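PDB 2BK9: Cg9734-pa from Drosophila melanogaster, which holds a six-coordinate heme with protein ligands on both faces of the iron and, as a globin, probably binds oxygen, with a possible peroxidase activity. Local coordinates for residues Ala26-Thr29 with Gln30-Arg34; Gln108-Gly111 with Val112-Val116. The protein carries 1 engineered substitution. One frame throughout, in Å; residues are numbered along the deposited sequence. Where two conformers were deposited one is given.

Contact 1: residues Ala26-Thr29 with Gln30-Arg34; sequences AILT and QFFNR. With HEM (protoporphyrin IX containing Fe), chain B.
Leu28 and Phe32, one helical turn apart, run alongside each other in the same direction. Leu28 is modelled in two positions; in one its CG lies 3.4 Å from Phe32 CE2, a closeness of limited weight, and its CD1 reaches obliquely to Phe31 CD2 at 3.9 Å. With CG anti to the backbone N (chi1 180°), the Phe31 ring swings to the heme, where its CZ lies 3.7 Å from the methyl CMC and vinyl carbon CAC lies in plane at the ring edge. These bulky apolar residues suit a face covered by Phe58 and His61 of helix 56-75 and by Leu109. Were Phe32 an alanine, Leu28 would probably be left with a gap on that side and more freedom to turn.

Backbone bonds bind the turns, among them Asn33 N to Thr29 O at 2.8 Å.

Where the helix borders helix 103-120, Arg34 NE donates almost straight (172°) to a lone pair of Gln30 OE1, 2.9 Å away and within the guanidinium plane. An amide suits this place, since NE2 can meanwhile donate to helix 103-120. Thr29 OG1 turns back to Ala25 O.

This is an amphipathic alpha helix, the globin B helix, lining the distal heme pocket.

Contact 2: residues Gln108-Gly111 with Val112-Val116; sequences QLKG and VILDV. With HEM (protoporphyrin IX containing Fe), chain B.
The carbonyl oxygen Leu109 O accepts the backbone N-H of Ile113 at 2.8 Å, the shortest bond here, with N lying nearly along the C=O axis. The same oxygen is sheltered by the Ile113 side chain: CG1, anti to the carbonyl carbon of its own residue (chi1 -69°), folds back beside the backbone N and comes within 3.3 Å of Leu109 O. That fold also carries CD1 across to Leu109 CG, 3.8 Å away, where the two chains pass each other at a slant. Both residues are buried, and branched apolar side chains of this size fill such a place without bringing in a polar group to satisfy. From the same CG, the CD2 methyl of Leu109 reaches the heme, meeting the vinyl carbon CAB at 3.6 Å and touching the methine CHC as well.

The neighbouring i to i+4 bonds vary in quality. Leu114 N reaches Lys110 O at 3.1 Å in a nearly straight bond (171°), and Asp115 N reaches Gly111 O. Val112 N to Gln108 O is weak at 3.5 Å, the oxygen also being approached by Val112 CG2 at 3.4 Å. Gly111 keeps ordinary helical torsions at an exposed place, so its backbone needs nothing that only glycine can give.

Lys110 runs its chain out fully extended, combining apolar methylenes that lie against Val135 and Tyr139 with an amine that forms a salt bridge to Asp136. Helix 103-120, the globin G helix, thus sits between helix 125-143, met by Leu109, Lys110 and Leu114, and helix 20-34, met by Leu109, Val112 and Val116.

Contacts 1 and 2 are runs of about two and a half turns on helices 20-34 and 103-120, the B and G helices of the globin fold, and they meet directly. Toward the heme the junction is packing, the ring carbon Phe31 CE1 lying 3.6 Å from the backbone nitrogen Leu109 N; farther off, Gln30 NE2 makes a probable hydrogen bond to Asp115 OD2 at 2.9 Å. Both are partly buried, contact 2 nearer the centre of the chain. Contact 1 is rich in aromatic rings, sets Leu28 close to the axial histidine His61 and is polar at Gln30, Asn33 and Arg34; contact 2 relies on aliphatic branches, with polar Lys110 and Asp115 among them. Each gives one residue to the heme pocket.

Contact 1: residues Ala26-Thr29 with Gln30-Arg34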
loop_
_atom_site.group_PDB
_atom_site.type_symbol
_atom_site.label_atom_id
_atom_site.label_comp_id
_atom_site.label_asym_id
_atom_site.label_seq_id
_atom_site.Cartn_x
_atom_site.Cartn_y
_atom_site.Cartn_z
ATOM N N ALA A 26 -0.511 10.111 5.460
ATOM C CA ALA A 26 -1.309 10.661 4.360
ATOM C C ALA A 26 -2.156 9.565 3.715
ATOM O O ALA A 26 -3.334 9.754 3.401
ATOM C CB ALA A 26 -0.425 11.349 3.332
ATOM N N ILE A 27 -1.558 8.407 3.489
ATOM C CA ILE A 27 -2.266 7.274 2.951
ATOM C C ILE A 27 -3.397 6.859 3.874
ATOM O O ILE A 27 -4.563 6.734 3.457
ATOM C CB ILE A 27 -1.312 6.103 2.680
ATOM C CG1 ILE A 27 -0.340 6.434 1.556
ATOM C CG2 ILE A 27 -2.087 4.825 2.418
ATOM C CD1 ILE A 27 0.811 5.455 1.388
ATOM N N LEU A 28 -3.078 6.613 5.143
ATOM C CA LEU A 28 -4.085 6.010 5.993
ATOM C C LEU A 28 -5.161 6.989 6.436
ATOM O O LEU A 28 -6.326 6.612 6.516
ATOM C CB LEU A 28 -3.331 5.282 7.102
ATOM C CG LEU A 28 -3.991 4.149 7.808
ATOM C CD1 LEU A 28 -4.400 3.020 6.874
ATOM C CD2 LEU A 28 -3.130 3.634 8.923
ATOM N N THR A 29 -4.817 8.247 6.691
ATOM C CA THR A 29 -5.878 9.208 6.951
ATOM C C THR A 29 -6.820 9.343 5.749
ATOM O O THR A 29 -8.027 9.436 5.942
ATOM C CB THR A 29 -5.404 10.590 7.390
ATOM O OG1 THR A 29 -4.592 11.176 6.373
ATOM C CG2 THR A 29 -4.682 10.558 8.718
ATOM N N GLN A 30 -6.284 9.338 4.528
ATOM C CA GLN A 30 -7.143 9.481 3.365
ATOM C C GLN A 30 -8.053 8.260 3.218
ATOM O O GLN A 30 -9.224 8.378 2.882
ATOM C CB GLN A 30 -6.312 9.731 2.082
ATOM C CG GLN A 30 -7.199 9.833 0.837
ATOM C CD GLN A 30 -6.552 10.036 -0.526
ATOM O OE1 GLN A 30 -7.260 9.989 -1.552
ATOM N NE2 GLN A 30 -5.264 10.317 -0.595
ATOM N N PHE A 31 -7.477 7.091 3.448
ATOM C CA PHE A 31 -8.249 5.857 3.421
ATOM C C PHE A 31 -9.455 5.953 4.365
ATOM O O PHE A 31 -10.574 5.659 3.979
ATOM C CB PHE A 31 -7.306 4.744 3.783
ATOM C CG PHE A 31 -7.887 3.360 3.827
ATOM C CD1 PHE A 31 -8.511 2.776 2.726
ATOM C CD2 PHE A 31 -7.721 2.599 4.955
ATOM C CE1 PHE A 31 -8.949 1.479 2.763
ATOM C CE2 PHE A 31 -8.139 1.283 4.982
ATOM C CZ PHE A 31 -8.760 0.732 3.874
ATOM N N PHE A 32 -9.195 6.356 5.596
ATOM C CA PHE A 32 -10.276 6.403 6.577
ATOM C C PHE A 32 -11.232 7.577 6.362
ATOM O O PHE A 32 -12.401 7.476 6.696
ATOM C CB PHE A 32 -9.735 6.428 7.997
ATOM C CG PHE A 32 -8.961 5.224 8.380
ATOM C CD1 PHE A 32 -9.459 3.940 8.176
ATOM C CD2 PHE A 32 -7.717 5.348 8.990
ATOM C CE1 PHE A 32 -8.713 2.863 8.554
ATOM C CE2 PHE A 32 -6.997 4.246 9.380
ATOM C CZ PHE A 32 -7.506 3.021 9.193
ATOM N N ASN A 33 -10.727 8.682 5.826
ATOM C CA ASN A 33 -11.601 9.814 5.526
ATOM C C ASN A 33 -12.590 9.485 4.445
ATOM O O ASN A 33 -13.785 9.775 4.558
ATOM C CB ASN A 33 -10.702 10.996 5.109
ATOM C CG ASN A 33 -11.420 12.276 5.009
ATOM O OD1 ASN A 33 -12.385 12.520 5.722
ATOM N ND2 ASN A 33 -10.950 13.118 4.107
ATOM N N ARG A 34 -12.099 8.886 3.355
ATOM C CA ARG A 34 -12.980 8.506 2.224
ATOM C C ARG A 34 -13.825 7.278 2.547
ATOM O O ARG A 34 -14.947 7.196 2.101
ATOM C CB ARG A 34 -12.129 8.225 0.987
ATOM C CG ARG A 34 -11.456 9.421 0.380
ATOM C CD ARG A 34 -10.872 9.056 -0.976
ATOM N NE ARG A 34 -10.116 10.102 -1.600
ATOM C CZ ARG A 34 -10.646 11.207 -2.125
ATOM N NH1 ARG A 34 -11.939 11.355 -2.267
ATOM N NH2 ARG A 34 -9.818 12.140 -2.611
HETATM C CHA HEM B . -2.313 -5.475 10.116
HETATM C CHB HEM B . 0.247 -4.444 6.178
HETATM C CHC HEM B . -3.780 -3.032 4.059
HETATM C CHD HEM B . -6.241 -3.620 8.101
HETATM C C1A HEM B . -1.298 -5.379 9.201
HETATM C C2A HEM B . 0.046 -5.933 9.374
HETATM C C3A HEM B . 0.778 -5.670 8.268
HETATM C C4A HEM B . -0.090 -4.915 7.411
HETATM C CMA HEM B . 2.234 -6.018 7.899
HETATM C CAA HEM B . 0.490 -6.697 10.626
HETATM C CBA HEM B . -0.058 -8.124 10.613
HETATM C CGA HEM B . 0.320 -8.743 11.933
HETATM O O1A HEM B . -0.364 -8.472 12.964
HETATM O O2A HEM B . 1.294 -9.514 11.957
HETATM C C1B HEM B . -0.620 -3.908 5.255
HETATM C C2B HEM B . -0.258 -3.593 3.901
HETATM C C3B HEM B . -1.398 -3.195 3.305
HETATM C C4B HEM B . -2.471 -3.315 4.245
HETATM C CMB HEM B . 1.134 -3.692 3.343
HETATM C CAB HEM B . -1.615 -2.826 1.888
HETATM C CBB HEM B . -0.739 -2.222 1.106
HETATM C C1C HEM B . -4.811 -3.068 4.944
HETATM C C2C HEM B . -6.208 -2.738 4.680
HETATM C C3C HEM B . -6.888 -2.839 5.822
HETATM C C4C HEM B . -5.952 -3.277 6.824
HETATM C CMC HEM B . -6.747 -2.364 3.301
HETATM C CAC HEM B . -8.358 -2.554 5.976
HETATM C CBC HEM B . -8.984 -2.136 7.056
HETATM C C1D HEM B . -5.404 -4.155 9.022
HETATM C C2D HEM B . -5.781 -4.592 10.299
HETATM C C3D HEM B . -4.619 -5.133 10.915
HETATM C C4D HEM B . -3.584 -5.009 9.924
HETATM C CMD HEM B . -7.157 -4.451 10.925
HETATM C CAD HEM B . -4.550 -5.725 12.298
HETATM C CBD HEM B . -4.371 -4.673 13.347
HETATM C CGD HEM B . -4.323 -5.215 14.741
HETATM O O1D HEM B . -4.336 -4.413 15.705
HETATM O O2D HEM B . -4.267 -6.462 14.907
HETATM N NA HEM B . -1.361 -4.792 7.981
HETATM N NB HEM B . -1.993 -3.730 5.461
HETATM N NC HEM B . -4.685 -3.400 6.269
HETATM N ND HEM B . -4.071 -4.427 8.801
HETATM FE FE HEM B . -3.012 -4.068 7.157
#

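Contact 2: residues Gln108-Gly111 with Val112-Val116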
loop_
_atom_site.group_PDB
_atom_site.type_symbol
_atom_site.label_atom_id
_atom_site.label_comp_id
_atom_site.label_asym_id
_atom_site.label_seq_id
_atom_site.Cartn_x
_atom_site.Cartn_y
_atom_site.Cartn_z
ATOM N N GLN A 108 -10.066 0.270 -2.332
ATOM C CA GLN A 108 -10.167 1.576 -1.715
ATOM C C GLN A 108 -8.765 2.110 -1.367
ATOM O O GLN A 108 -8.410 3.248 -1.682
ATOM C CB GLN A 108 -11.059 1.498 -0.457
ATOM C CG GLN A 108 -12.521 1.363 -0.771
ATOM C CD GLN A 108 -13.355 1.015 0.449
ATOM O OE1 GLN A 108 -12.831 0.598 1.478
ATOM N NE2 GLN A 108 -14.658 1.183 0.338
ATOM N N LEU A 109 -7.943 1.280 -0.731
ATOM C CA LEU A 109 -6.610 1.694 -0.367
ATOM C C LEU A 109 -5.749 1.935 -1.597
ATOM O O LEU A 109 -4.910 2.836 -1.600
ATOM C CB LEU A 109 -5.960 0.642 0.557
ATOM C CG LEU A 109 -4.611 1.061 1.131
ATOM C CD1 LEU A 109 -4.690 2.232 2.056
ATOM C CD2 LEU A 109 -3.932 -0.092 1.838
ATOM N N LYS A 110 -5.953 1.128 -2.617
ATOM C CA LYS A 110 -5.131 1.209 -3.833
ATOM C C LYS A 110 -5.182 2.606 -4.442
ATOM O O LYS A 110 -4.157 3.206 -4.787
ATOM C CB LYS A 110 -5.629 0.189 -4.862
ATOM C CG LYS A 110 -4.885 0.064 -6.152
ATOM C CD LYS A 110 -5.637 -0.950 -7.095
ATOM C CE LYS A 110 -4.787 -1.567 -8.173
ATOM N NZ LYS A 110 -5.722 -2.199 -9.151
ATOM N N GLY A 111 -6.391 3.133 -4.615
ATOM C CA GLY A 111 -6.519 4.420 -5.214
ATOM C C GLY A 111 -5.914 5.504 -4.367
ATOM O O GLY A 111 -5.342 6.454 -4.866
ATOM N N VAL A 112 -5.987 5.344 -3.057
ATOM C CA VAL A 112 -5.424 6.324 -2.124
ATOM C C VAL A 112 -3.914 6.279 -2.151
ATOM O O VAL A 112 -3.277 7.329 -2.164
ATOM C CB VAL A 112 -5.954 6.051 -0.747
ATOM C CG1 VAL A 112 -5.130 6.727 0.285
ATOM C CG2 VAL A 112 -7.466 6.369 -0.648
ATOM N N ILE A 113 -3.310 5.102 -2.202
ATOM C CA ILE A 113 -1.847 5.005 -2.321
ATOM C C ILE A 113 -1.377 5.715 -3.576
ATOM O O ILE A 113 -0.446 6.513 -3.551
ATOM C CB ILE A 113 -1.413 3.521 -2.350
ATOM C CG1 ILE A 113 -1.648 2.886 -0.977
ATOM C CG2 ILE A 113 0.046 3.398 -2.768
ATOM C CD1 ILE A 113 -1.510 1.385 -1.023
ATOM N N LEU A 114 -2.013 5.424 -4.703
ATOM C CA LEU A 114 -1.595 6.044 -5.954
ATOM C C LEU A 114 -1.792 7.557 -5.925
ATOM O O LEU A 114 -0.943 8.297 -6.421
ATOM C CB LEU A 114 -2.326 5.389 -7.123
ATOM C CG LEU A 114 -1.828 3.959 -7.427
ATOM C CD1 LEU A 114 -2.807 3.259 -8.343
ATOM C CD2 LEU A 114 -0.436 3.958 -8.018
ATOM N N ASP A 115 -2.859 8.018 -5.292
ATOM C CA ASP A 115 -3.098 9.428 -5.141
ATOM C C ASP A 115 -1.972 10.097 -4.324
ATOM O O ASP A 115 -1.455 11.148 -4.692
ATOM C CB ASP A 115 -4.449 9.620 -4.470
ATOM C CG ASP A 115 -4.791 11.003 -4.263
ATOM O OD1 ASP A 115 -5.214 11.627 -5.264
ATOM O OD2 ASP A 115 -4.629 11.581 -3.148
ATOM N N VAL A 116 -1.617 9.493 -3.200
ATOM C CA VAL A 116 -0.611 10.064 -2.336
ATOM C C VAL A 116 0.737 10.119 -3.051
ATOM O O VAL A 116 1.435 11.118 -2.985
ATOM C CB VAL A 116 -0.533 9.311 -1.024
ATOM C CG1 VAL A 116 0.745 9.678 -0.234
ATOM C CG2 VAL A 116 -1.774 9.571 -0.186
HETATM C CHA HEM B . -2.313 -5.475 10.116
HETATM C CHB HEM B . 0.247 -4.444 6.178
HETATM C CHC HEM B . -3.780 -3.032 4.059
HETATM C CHD HEM B . -6.241 -3.620 8.101
HETATM C C1A HEM B . -1.298 -5.379 9.201
HETATM C C2A HEM B . 0.046 -5.933 9.374
HETATM C C3A HEM B . 0.778 -5.670 8.268
HETATM C C4A HEM B . -0.090 -4.915 7.411
HETATM C CMA HEM B . 2.234 -6.018 7.899
HETATM C CAA HEM B . 0.490 -6.697 10.626
HETATM C CBA HEM B . -0.058 -8.124 10.613
HETATM C CGA HEM B . 0.320 -8.743 11.933
HETATM O O1A HEM B . -0.364 -8.472 12.964
HETATM O O2A HEM B . 1.294 -9.514 11.957
HETATM C C1B HEM B . -0.620 -3.908 5.255
HETATM C C2B HEM B . -0.258 -3.593 3.901
HETATM C C3B HEM B . -1.398 -3.195 3.305
HETATM C C4B HEM B . -2.471 -3.315 4.245
HETATM C CMB HEM B . 1.134 -3.692 3.343
HETATM C CAB HEM B . -1.615 -2.826 1.888
HETATM C CBB HEM B . -0.739 -2.222 1.106
HETATM C C1C HEM B . -4.811 -3.068 4.944
HETATM C C2C HEM B . -6.208 -2.738 4.680
HETATM C C3C HEM B . -6.888 -2.839 5.822
HETATM C C4C HEM B . -5.952 -3.277 6.824
HETATM C CMC HEM B . -6.747 -2.364 3.301
HETATM C CAC HEM B . -8.358 -2.554 5.976
HETATM C CBC HEM B . -8.984 -2.136 7.056
HETATM C C1D HEM B . -5.404 -4.155 9.022
HETATM C C2D HEM B . -5.781 -4.592 10.299
HETATM C C3D HEM B . -4.619 -5.133 10.915
HETATM C C4D HEM B . -3.584 -5.009 9.924
HETATM C CMD HEM B . -7.157 -4.451 10.925
HETATM C CAD HEM B . -4.550 -5.725 12.298
HETATM C CBD HEM B . -4.371 -4.673 13.347
HETATM C CGD HEM B . -4.323 -5.215 14.741
HETATM O O1D HEM B . -4.336 -4.413 15.705
HETATM O O2D HEM B . -4.267 -6.462 14.907
HETATM N NA HEM B . -1.361 -4.792 7.981
HETATM N NB HEM B . -1.993 -3.730 5.461
HETATM N NC HEM B . -4.685 -3.400 6.269
HETATM N ND HEM B . -4.071 -4.427 8.801
HETATM FE FE HEM B . -3.012 -4.068 7.157
#